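Phosphoribosylformylglycinamidine synthase, purS subunit (Thermotoga maritima, PDB 1VQ3) is a small alpha/beta protein of the PurS family, named as one subunit of a larger synthase and modelled here as an assembly of four copies. Local coordinates at residues I20-R25 / L53-H58; F16-D21 / K68-V73. All blocks are in the same frame, centred on the assembly; numbering follows the deposited sequence.

Contact 1: I20-R25 / L53-H58; sequences IDVQYR and LGKSIH
Ile20 and Ile57 exchange two backbone hydrogen bonds, the shorter running from Ile20 N to Ile57 O at 2.8 Å. Two residues on, Val22 and Lys55 do the same, with Val22 N 2.9 Å from Lys55 O and the bond nearly straight (170°). The compact part lies on the face carrying these four residues: Val22 CG2 meets Ile57 CD1 at 4.1 Å, the two branched chains slanting past each other. This is an antiparallel ladder between the central strand 15-24 and strand 51-62, and helix 66-81 lies over Ile20 and Ile57. Asp21 and Ser56 form a non-hydrogen-bonded pair on the other face, where Asp21 hydrogen-bonds Ser56, and Ser56 Asp21, of the second subunit.

Past Val22 and Lys55, toward Gly54, the direct backbone bonds stop and a water takes over at a partly exposed end. The Gln23 amide, bent back at chi2 (-69°), gives an in-plane N-H from NE2 to Asp21 OD1 at 2.9 Å. Its OE1 accepts a hydrogen bond from a water 2.7 Å away, which also donates to Leu53 O and accepts from Tyr24 N. On the more open side, Lys55 runs out past Val22, CB to CB 4.2 Å, toward a weak, long ion pair with Glu87.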
loop_
_atom_site.group_PDB
_atom_site.type_symbol
_atom_site.label_atom_id
_atom_site.label_comp_id
_atom_site.label_asym_id
_atom_site.label_seq_id
_atom_site.Cartn_x
_atom_site.Cartn_y
_atom_site.Cartn_z
ATOM N N ILE C 20 14.129 -4.152 -3.792
ATOM C CA ILE C 20 13.836 -4.732 -2.462
ATOM C C ILE C 20 13.650 -3.553 -1.505
ATOM O O ILE C 20 14.581 -2.742 -1.297
ATOM C CB ILE C 20 14.957 -5.625 -1.984
ATOM C CG1 ILE C 20 15.429 -6.639 -3.060
ATOM C CG2 ILE C 20 14.571 -6.307 -0.674
ATOM C CD1 ILE C 20 16.799 -7.182 -2.802
ATOM N N ASP C 21 12.457 -3.466 -0.931
ATOM C CA ASP C 21 12.092 -2.469 0.084
ATOM C C ASP C 21 12.160 -3.081 1.505
ATOM O O ASP C 21 11.258 -3.807 1.935
ATOM C CB ASP C 21 10.702 -1.954 -0.224
ATOM C CG ASP C 21 10.311 -0.701 0.560
ATOM O OD1 ASP C 21 10.978 -0.293 1.518
ATOM O OD2 ASP C 21 9.292 -0.065 0.262
ATOM N N VAL C 22 13.228 -2.738 2.214
ATOM C CA VAL C 22 13.560 -3.306 3.501
ATOM C C VAL C 22 13.189 -2.266 4.533
ATOM O O VAL C 22 13.692 -1.129 4.506
ATOM C CB VAL C 22 15.086 -3.581 3.656
ATOM C CG1 VAL C 22 15.346 -4.338 4.951
ATOM C CG2 VAL C 22 15.608 -4.363 2.457
ATOM N N GLN C 23 12.299 -2.640 5.436
ATOM C CA GLN C 23 11.769 -1.702 6.400
ATOM C C GLN C 23 11.896 -2.312 7.772
ATOM O O GLN C 23 11.761 -3.491 7.921
ATOM C CB GLN C 23 10.290 -1.432 6.138
ATOM C CG GLN C 23 9.979 -0.613 4.906
ATOM C CD GLN C 23 10.428 0.872 5.003
ATOM O OE1 GLN C 23 10.351 1.515 6.051
ATOM N NE2 GLN C 23 10.862 1.398 3.895
ATOM N N TYR C 24 12.106 -1.476 8.768
ATOM C CA TYR C 24 12.051 -1.934 10.136
ATOM C C TYR C 24 10.632 -2.388 10.481
ATOM O O TYR C 24 9.600 -1.784 10.039
ATOM C CB TYR C 24 12.488 -0.815 11.067
ATOM C CG TYR C 24 13.964 -0.532 11.024
ATOM C CD1 TYR C 24 14.901 -1.542 11.248
ATOM C CD2 TYR C 24 14.420 0.742 10.826
ATOM C CE1 TYR C 24 16.247 -1.268 11.260
ATOM C CE2 TYR C 24 15.760 1.043 10.852
ATOM C CZ TYR C 24 16.674 0.042 11.058
ATOM O OH TYR C 24 18.006 0.357 11.053
ATOM N N ARG C 25 10.551 -3.472 11.242
ATOM C CA ARG C 25 9.260 -3.928 11.677
ATOM C C ARG C 25 8.641 -2.859 12.594
ATOM O O ARG C 25 9.332 -2.020 13.166
ATOM C CB ARG C 25 9.345 -5.260 12.410
ATOM C CG ARG C 25 9.870 -6.399 11.604
ATOM C CD ARG C 25 10.159 -7.619 12.461
ATOM N NE ARG C 25 10.718 -8.704 11.667
ATOM C CZ ARG C 25 10.006 -9.478 10.858
ATOM N NH1 ARG C 25 8.691 -9.300 10.732
ATOM N NH2 ARG C 25 10.606 -10.434 10.160
ATOM N N LEU C 53 11.770 5.350 7.491
ATOM C CA LEU C 53 12.958 5.317 6.680
ATOM C C LEU C 53 13.523 3.886 6.680
ATOM O O LEU C 53 13.882 3.326 7.705
ATOM C CB LEU C 53 13.985 6.305 7.229
ATOM C CG LEU C 53 15.322 6.344 6.493
ATOM C CD1 LEU C 53 15.234 6.855 5.064
ATOM C CD2 LEU C 53 16.267 7.133 7.276
ATOM N N GLY C 54 13.517 3.283 5.502
ATOM C CA GLY C 54 14.139 2.002 5.259
ATOM C C GLY C 54 15.125 2.121 4.111
ATOM O O GLY C 54 15.593 3.236 3.755
ATOM N N LYS C 55 15.429 0.955 3.556
ATOM C CA LYS C 55 16.405 0.781 2.505
ATOM C C LYS C 55 15.746 0.251 1.250
ATOM O O LYS C 55 14.799 -0.524 1.285
ATOM C CB LYS C 55 17.469 -0.212 2.966
ATOM C CG LYS C 55 18.234 0.242 4.174
ATOM C CD LYS C 55 19.288 -0.765 4.562
ATOM C CE LYS C 55 18.832 -1.670 5.662
ATOM N NZ LYS C 55 19.977 -2.445 6.231
ATOM N N SER C 56 16.229 0.751 0.132
ATOM C CA SER C 56 15.764 0.325 -1.159
ATOM C C SER C 56 16.995 -0.148 -1.922
ATOM O O SER C 56 17.893 0.635 -2.279
ATOM C CB SER C 56 15.029 1.451 -1.894
ATOM O OG SER C 56 14.780 1.027 -3.229
ATOM N N ILE C 57 17.045 -1.455 -2.121
ATOM C CA ILE C 57 18.146 -2.087 -2.765
ATOM C C ILE C 57 17.639 -2.430 -4.141
ATOM O O ILE C 57 16.640 -3.144 -4.288
ATOM C CB ILE C 57 18.605 -3.319 -1.976
ATOM C CG1 ILE C 57 19.183 -2.901 -0.614
ATOM C CG2 ILE C 57 19.677 -4.048 -2.794
ATOM C CD1 ILE C 57 19.142 -4.029 0.434
ATOM N N HIS C 58 18.305 -1.886 -5.152
ATOM C CA HIS C 58 18.079 -2.336 -6.546
ATOM C C HIS C 58 19.170 -3.329 -6.973
ATOM O O HIS C 58 20.346 -3.174 -6.604
ATOM C CB HIS C 58 18.140 -1.125 -7.480
ATOM C CG HIS C 58 16.939 -0.236 -7.385
ATOM N ND1 HIS C 58 16.726 0.819 -8.247
ATOM C CD2 HIS C 58 15.933 -0.199 -6.485
ATOM C CE1 HIS C 58 15.613 1.444 -7.914
ATOM N NE2 HIS C 58 15.112 0.850 -6.845
HETATM O O HOH W 1 11.934 1.504 8.289
#

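Contact 2: F16-D21 / K68-V73; sequences FKFAID and KAYEIV
Phe18 pushes its ring against one side of the helical turn 68-73 and meets three of its residues. The nearest is Val73, whose CG2 lies 3.4 Å from Phe18 CD2, a snug fit with the methyl approaching obliquely. Ala69 CB comes to the ring edge instead, 3.9 Å from Phe18 CE2. On the side of the ring away from CD2 and CE2, Phe18 CE1 meets the edge of the Tyr70 ring at CD1, 4.1 Å away, and the two side chains cross at about a right angle.

The first torsion explains this placement: with CG opposite the carbonyl carbon (chi1 -62°), the Phe18 ring leans out from the sheet and back toward the Phe16 end of the strand, to Ala69 and Tyr70. Phe16 adopts nearly the same conformation, and its CD2 touches the same small Ala69 CB at 3.6 Å, from a direction roughly at right angles to that of Phe18.

Helix 66-81 joins two strands, 51-62 and 87-93, that run parallel to each other with strand 15-24 between them, a split beta-alpha-beta arrangement. Here it lies across that middle strand, the short axes 9.4 Å apart and inclined by 39°.

Val73 divides its methyls between two neighbours. CG2 serves Phe18, while CG1, set opposite the backbone N (chi1 170°), meets Ile20 tip to tip, 3.9 Å from its CD1. Val91 of strand 87-93 closes in on Phe18, Tyr70 and Val73.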
loop_
_atom_site.group_PDB
_atom_site.type_symbol
_atom_site.label_atom_id
_atom_site.label_comp_id
_atom_site.label_asym_id
_atom_site.label_seq_id
_atom_site.Cartn_x
_atom_site.Cartn_y
_atom_site.Cartn_z
ATOM N N PHE C 16 17.320 -10.021 -14.876
ATOM C CA PHE C 16 16.036 -9.628 -14.312
ATOM C C PHE C 16 16.281 -8.613 -13.204
ATOM O O PHE C 16 17.086 -8.873 -12.307
ATOM C CB PHE C 16 15.322 -10.834 -13.739
ATOM C CG PHE C 16 15.028 -11.886 -14.752
ATOM C CD1 PHE C 16 13.857 -11.827 -15.513
ATOM C CD2 PHE C 16 15.917 -12.930 -14.959
ATOM C CE1 PHE C 16 13.600 -12.791 -16.500
ATOM C CE2 PHE C 16 15.683 -13.880 -15.939
ATOM C CZ PHE C 16 14.518 -13.828 -16.693
ATOM N N LYS C 17 15.609 -7.466 -13.264
ATOM C CA LYS C 17 15.904 -6.374 -12.346
ATOM C C LYS C 17 14.832 -6.302 -11.250
ATOM O O LYS C 17 13.610 -6.456 -11.502
ATOM C CB LYS C 17 15.963 -5.052 -13.106
ATOM C CG LYS C 17 17.121 -4.887 -14.077
ATOM C CD LYS C 17 16.885 -5.424 -15.505
ATOM C CE LYS C 17 17.182 -4.361 -16.621
ATOM N NZ LYS C 17 18.069 -3.218 -16.210
ATOM N N PHE C 18 15.280 -6.122 -10.025
ATOM C CA PHE C 18 14.354 -6.053 -8.892
ATOM C C PHE C 18 14.675 -4.866 -7.972
ATOM O O PHE C 18 15.838 -4.409 -7.852
ATOM C CB PHE C 18 14.424 -7.331 -8.060
ATOM C CG PHE C 18 14.019 -8.588 -8.800
ATOM C CD1 PHE C 18 12.709 -8.978 -8.852
ATOM C CD2 PHE C 18 14.973 -9.372 -9.441
ATOM C CE1 PHE C 18 12.352 -10.106 -9.497
ATOM C CE2 PHE C 18 14.631 -10.521 -10.084
ATOM C CZ PHE C 18 13.338 -10.907 -10.134
ATOM N N ALA C 19 13.641 -4.437 -7.240
ATOM C CA ALA C 19 13.805 -3.608 -6.096
ATOM C C ALA C 19 13.369 -4.359 -4.853
ATOM O O ALA C 19 12.328 -5.045 -4.823
ATOM C CB ALA C 19 13.022 -2.339 -6.229
ATOM N N ILE C 20 14.129 -4.152 -3.792
ATOM C CA ILE C 20 13.836 -4.732 -2.462
ATOM C C ILE C 20 13.650 -3.553 -1.505
ATOM O O ILE C 20 14.581 -2.742 -1.297
ATOM C CB ILE C 20 14.957 -5.625 -1.984
ATOM C CG1 ILE C 20 15.429 -6.639 -3.060
ATOM C CG2 ILE C 20 14.571 -6.307 -0.674
ATOM C CD1 ILE C 20 16.799 -7.182 -2.802
ATOM N N ASP C 21 12.457 -3.466 -0.931
ATOM C CA ASP C 21 12.092 -2.469 0.084
ATOM C C ASP C 21 12.160 -3.081 1.505
ATOM O O ASP C 21 11.258 -3.807 1.935
ATOM C CB ASP C 21 10.702 -1.954 -0.224
ATOM C CG ASP C 21 10.311 -0.701 0.560
ATOM O OD1 ASP C 21 10.978 -0.293 1.518
ATOM O OD2 ASP C 21 9.292 -0.065 0.262
ATOM N N LYS C 68 13.489 -18.370 -11.155
ATOM C CA LYS C 68 14.762 -18.674 -10.547
ATOM C C LYS C 68 15.446 -17.383 -10.074
ATOM O O LYS C 68 16.113 -17.361 -9.045
ATOM C CB LYS C 68 15.665 -19.412 -11.543
ATOM C CG LYS C 68 16.952 -19.939 -10.913
ATOM C CD LYS C 68 17.805 -20.763 -11.900
ATOM N N ALA C 69 15.297 -16.310 -10.836
ATOM C CA ALA C 69 15.905 -15.025 -10.434
ATOM C C ALA C 69 15.286 -14.531 -9.092
ATOM O O ALA C 69 15.961 -13.980 -8.224
ATOM C CB ALA C 69 15.687 -14.040 -11.510
ATOM N N TYR C 70 13.992 -14.725 -8.957
ATOM C CA TYR C 70 13.262 -14.367 -7.752
ATOM C C TYR C 70 13.694 -15.176 -6.567
ATOM O O TYR C 70 13.796 -14.655 -5.459
ATOM C CB TYR C 70 11.766 -14.496 -8.002
ATOM C CG TYR C 70 10.909 -13.968 -6.892
ATOM C CD1 TYR C 70 10.663 -12.611 -6.765
ATOM C CD2 TYR C 70 10.313 -14.828 -5.986
ATOM C CE1 TYR C 70 9.835 -12.120 -5.771
ATOM C CE2 TYR C 70 9.517 -14.342 -4.979
ATOM C CZ TYR C 70 9.268 -12.993 -4.876
ATOM O OH TYR C 70 8.420 -12.510 -3.897
ATOM N N GLU C 71 13.990 -16.452 -6.780
ATOM C CA GLU C 71 14.540 -17.286 -5.707
ATOM C C GLU C 71 15.905 -16.783 -5.260
ATOM O O GLU C 71 16.219 -16.775 -4.078
ATOM C CB GLU C 71 14.603 -18.764 -6.153
ATOM C CG GLU C 71 13.217 -19.363 -6.385
ATOM C CD GLU C 71 12.355 -19.333 -5.122
ATOM O OE1 GLU C 71 12.822 -19.807 -4.089
ATOM O OE2 GLU C 71 11.215 -18.854 -5.159
ATOM N N ILE C 72 16.729 -16.327 -6.201
ATOM C CA ILE C 72 18.035 -15.811 -5.864
ATOM C C ILE C 72 17.929 -14.531 -5.041
ATOM O O ILE C 72 18.696 -14.314 -4.080
ATOM C CB ILE C 72 18.876 -15.613 -7.176
ATOM C CG1 ILE C 72 19.351 -16.974 -7.706
ATOM C CG2 ILE C 72 20.041 -14.754 -6.899
ATOM C CD1 ILE C 72 19.742 -16.933 -9.181
ATOM N N VAL C 73 16.974 -13.684 -5.404
ATOM C CA VAL C 73 16.740 -12.447 -4.668
ATOM C C VAL C 73 16.373 -12.744 -3.219
ATOM O O VAL C 73 16.908 -12.145 -2.337
ATOM C CB VAL C 73 15.624 -11.584 -5.271
ATOM C CG1 VAL C 73 15.272 -10.395 -4.285
ATOM C CG2 VAL C 73 16.050 -11.050 -6.629
#

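Contacts 1 and 2 illustrate how one central strand can serve two kinds of neighbour: strand 15-24 is bonded in the plane of the sheet to strand 51-62 in contact 1 and roofed by helix 66-81 in contact 2. Their centres lie about 14 Å apart. Ile20 belongs to both, its backbone tied to the neighbouring strand while its side chain reaches the helix. On the opposite face of the sheet His58 CD2 rests 3.6 Å from Ala19 CB. That face turns to the second subunit, where Asp21, which does not touch segment 68-73, forms a salt bridge with Arg92 and hydrogen bonds with Ser56 and His58 of that chain; at its edge the sheet continues into that subunit through residues 53-58.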